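Local coordinates for protein proline dehydrogenase (Bradyrhizobium japonicum USDA 110, PDB 3HAZ) that probably oxidizes proline to glutamate in two steps, pairing an FAD-dependent proline dehydrogenase with an NAD-dependent aldehyde dehydrogenase in one chain, at residues Arg65-Ser70 and Arg155-Gln160. Sequence-based numbering, arbitrary orientation.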
ATOM      1  N   ARG A  65     -20.931  24.816 -21.756  1.00 23.97           N
ATOM      2  CA  ARG A  65     -20.635  24.982 -20.342  1.00 26.60           C
ATOM      3  C   ARG A  65     -21.911  25.293 -19.564  1.00 29.32           C
ATOM      4  O   ARG A  65     -22.179  24.684 -18.535  1.00 31.40           O
ATOM      5  CB  ARG A  65     -19.585  26.083 -20.141  1.00 32.60           C
ATOM      6  CG  ARG A  65     -19.249  26.385 -18.687  1.00 43.17           C
ATOM      7  CD  ARG A  65     -18.296  27.578 -18.565  1.00 50.29           C
ATOM      8  NE  ARG A  65     -18.626  28.656 -19.501  1.00 55.93           N
ATOM      9  CZ  ARG A  65     -19.503  29.629 -19.258  1.00 52.77           C
ATOM     10  NH1 ARG A  65     -20.152  29.670 -18.102  1.00 54.37           N
ATOM     11  NH2 ARG A  65     -19.734  30.560 -20.176  1.00 46.27           N
ATOM     12  N   GLU A  66     -22.707  26.227 -20.077  1.00 27.46           N
ATOM     13  CA  GLU A  66     -23.926  26.664 -19.396  1.00 27.58           C
ATOM     14  C   GLU A  66     -24.894  25.526 -19.086  1.00 30.75           C
ATOM     15  O   GLU A  66     -25.444  25.460 -17.989  1.00 32.48           O
ATOM     16  CB  GLU A  66     -24.637  27.753 -20.209  1.00 28.65           C
ATOM     17  N   PHE A  67     -25.111  24.631 -20.046  1.00 22.41           N
ATOM     18  CA  PHE A  67     -26.011  23.505 -19.814  1.00 21.86           C
ATOM     19  C   PHE A  67     -25.276  22.198 -19.541  1.00 30.09           C
ATOM     20  O   PHE A  67     -25.891  21.131 -19.473  1.00 27.06           O
ATOM     21  CB  PHE A  67     -27.007  23.365 -20.970  1.00 22.05           C
ATOM     22  CG  PHE A  67     -27.933  24.533 -21.089  1.00 23.92           C
ATOM     23  CD1 PHE A  67     -29.113  24.571 -20.362  1.00 24.15           C
ATOM     24  CD2 PHE A  67     -27.604  25.615 -21.888  1.00 26.24           C
ATOM     25  CE1 PHE A  67     -29.960  25.651 -20.450  1.00 24.72           C
ATOM     26  CE2 PHE A  67     -28.449  26.703 -21.981  1.00 27.51           C
ATOM     27  CZ  PHE A  67     -29.628  26.720 -21.257  1.00 25.25           C
ATOM     28  N   ALA A  68     -23.963  22.291 -19.357  1.00 25.98           N
ATOM     29  CA  ALA A  68     -23.141  21.111 -19.118  1.00 22.14           C
ATOM     30  C   ALA A  68     -23.426  20.020 -20.156  1.00 25.01           C
ATOM     31  O   ALA A  68     -23.713  18.866 -19.812  1.00 23.94           O
ATOM     32  CB  ALA A  68     -23.354  20.587 -17.699  1.00 21.96           C
ATOM     33  N   LEU A  69     -23.334  20.394 -21.429  1.00 22.62           N
ATOM     34  CA  LEU A  69     -23.613  19.476 -22.532  1.00 26.94           C
ATOM     35  C   LEU A  69     -22.383  18.700 -22.996  1.00 19.66           C
ATOM     36  O   LEU A  69     -21.295  19.256 -23.118  1.00 21.85           O
ATOM     37  CB  LEU A  69     -24.157  20.251 -23.737  1.00 24.48           C
ATOM     38  CG  LEU A  69     -25.347  21.199 -23.561  1.00 22.15           C
ATOM     39  CD1 LEU A  69     -25.583  21.983 -24.853  1.00 19.79           C
ATOM     40  CD2 LEU A  69     -26.603  20.443 -23.142  1.00 19.30           C
ATOM     41  N   SER A  70     -22.568  17.421 -23.290  1.00 19.55           N
ATOM     42  CA  SER A  70     -21.568  16.667 -24.033  1.00 23.80           C
ATOM     43  C   SER A  70     -21.478  17.214 -25.461  1.00 27.79           C
ATOM     44  O   SER A  70     -22.352  17.967 -25.901  1.00 22.39           O
ATOM     45  CB  SER A  70     -21.951  15.193 -24.075  1.00 20.85           C
ATOM     46  OG  SER A  70     -23.116  14.998 -24.864  1.00 25.91           O
ATOM     47  N   ARG A 155     -35.496  23.533 -24.021  1.00 23.17           N
ATOM     48  CA  ARG A 155     -36.045  24.553 -24.910  1.00 22.96           C
ATOM     49  C   ARG A 155     -35.152  25.787 -24.903  1.00 29.10           C
ATOM     50  O   ARG A 155     -34.799  26.323 -25.958  1.00 24.56           O
ATOM     51  CB  ARG A 155     -37.484  24.917 -24.514  1.00 18.23           C
ATOM     52  CG  ARG A 155     -38.440  23.734 -24.595  1.00 25.16           C
ATOM     53  CD  ARG A 155     -39.876  24.094 -24.216  1.00 29.59           C
ATOM     54  NE  ARG A 155     -40.707  22.894 -24.212  1.00 34.40           N
ATOM     55  CZ  ARG A 155     -41.271  22.369 -23.128  1.00 33.94           C
ATOM     56  NH1 ARG A 155     -41.129  22.958 -21.948  1.00 28.30           N
ATOM     57  NH2 ARG A 155     -41.990  21.258 -23.231  1.00 31.20           N
ATOM     58  N   THR A 156     -34.769  26.221 -23.708  1.00 26.30           N
ATOM     59  CA  THR A 156     -33.872  27.365 -23.569  1.00 22.26           C
ATOM     60  C   THR A 156     -32.531  27.110 -24.260  1.00 22.24           C
ATOM     61  O   THR A 156     -32.025  27.966 -24.982  1.00 19.03           O
ATOM     62  CB  THR A 156     -33.642  27.701 -22.092  1.00 22.14           C
ATOM     63  OG1 THR A 156     -34.903  27.994 -21.481  1.00 29.00           O
ATOM     64  CG2 THR A 156     -32.724  28.905 -21.957  1.00 26.06           C
ATOM     65  N   ALA A 157     -31.959  25.930 -24.041  1.00 18.08           N
ATOM     66  CA  ALA A 157     -30.713  25.561 -24.709  1.00 21.35           C
ATOM     67  C   ALA A 157     -30.873  25.524 -26.238  1.00 26.32           C
ATOM     68  O   ALA A 157     -29.971  25.924 -26.978  1.00 22.69           O
ATOM     69  CB  ALA A 157     -30.202  24.219 -24.189  1.00 16.80           C
ATOM     70  N   THR A 158     -32.017  25.031 -26.706  1.00 23.53           N
ATOM     71  CA  THR A 158     -32.289  24.971 -28.142  1.00 24.10           C
ATOM     72  C   THR A 158     -32.400  26.366 -28.754  1.00 26.28           C
ATOM     73  O   THR A 158     -31.911  26.601 -29.863  1.00 24.97           O
ATOM     74  CB  THR A 158     -33.576  24.178 -28.454  1.00 20.51           C
ATOM     75  OG1 THR A 158     -33.433  22.822 -28.003  1.00 19.59           O
ATOM     76  CG2 THR A 158     -33.852  24.186 -29.945  1.00 15.82           C
ATOM     77  N   ARG A 159     -33.044  27.285 -28.033  1.00 20.91           N
ATOM     78  CA  ARG A 159     -33.161  28.671 -28.488  1.00 25.01           C
ATOM     79  C   ARG A 159     -31.793  29.336 -28.601  1.00 22.26           C
ATOM     80  O   ARG A 159     -31.540  30.102 -29.530  1.00 22.02           O
ATOM     81  CB  ARG A 159     -34.065  29.488 -27.560  1.00 21.20           C
ATOM     82  CG  ARG A 159     -35.525  29.077 -27.626  1.00 28.22           C
ATOM     83  CD  ARG A 159     -36.435  30.103 -26.959  1.00 34.06           C
ATOM     84  NE  ARG A 159     -37.800  29.604 -26.834  1.00 36.35           N
ATOM     85  CZ  ARG A 159     -38.708  29.676 -27.800  1.00 38.28           C
ATOM     86  NH1 ARG A 159     -38.390  30.234 -28.964  1.00 34.16           N
ATOM     87  NH2 ARG A 159     -39.928  29.185 -27.602  1.00 38.89           N
ATOM     88  N   GLN A 160     -30.913  29.040 -27.648  1.00 23.08           N
ATOM     89  CA  GLN A 160     -29.543  29.542 -27.703  1.00 25.42           C
ATOM     90  C   GLN A 160     -28.793  28.964 -28.899  1.00 20.27           C
ATOM     91  O   GLN A 160     -28.059  29.673 -29.581  1.00 17.93           O
ATOM     92  CB  GLN A 160     -28.806  29.207 -26.407  1.00 26.09           C
ATOM     93  CG  GLN A 160     -27.472  29.894 -26.259  1.00 30.62           C
ATOM     94  CD  GLN A 160     -26.852  29.642 -24.893  1.00 41.88           C
ATOM     95  OE1 GLN A 160     -27.558  29.475 -23.894  1.00 41.39           O
ATOM     96  NE2 GLN A 160     -25.528  29.607 -24.845  1.00 37.12           N
TER
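The Phe67 ring receives Ala157 on one face: Ala157 CB stands 3.6 Å from the ring centroid and 7° off the normal, a nearly axial CH-pi contact. At the ring's edge lie Gln160 OE1, in plane and 3.5 Å from Phe67 CE2, and Thr156 CG2, 3.9 Å from Phe67 CZ. The amide of Gln160 is turned 55° from the ring, so the planes do not stack. With CG anti to the backbone N (chi1 -169°) and the chain extended beyond, Gln160 can bring its carbonyl oxygen to that edge. Tyr476 of the second subunit meets the same ring, the planes roughly parallel. Thr156 OG1 is hydrogen-bonded chiefly to Pro152 O, one turn back, with Lys52 O of that subunit sharing its one proton. Replacing Phe67 with an alanine would probably leave the Ala157 methyl without its aromatic cover and take from Tyr476 the ring it meets. Phe67 is first to leave helical geometry after helix 60-66, whose Schellman motif rests on Ala68 (C-prime, positive phi) and the hydrogen bonds Leu69 N to Leu64 O and Ala68 N to Arg65 O (3.1 Å). The contact packs this helix C-terminus against helix 151-168, at a subunit interface, in the mainly helical, strand-free region of the proline dehydrogenase DNA-binding-domain family.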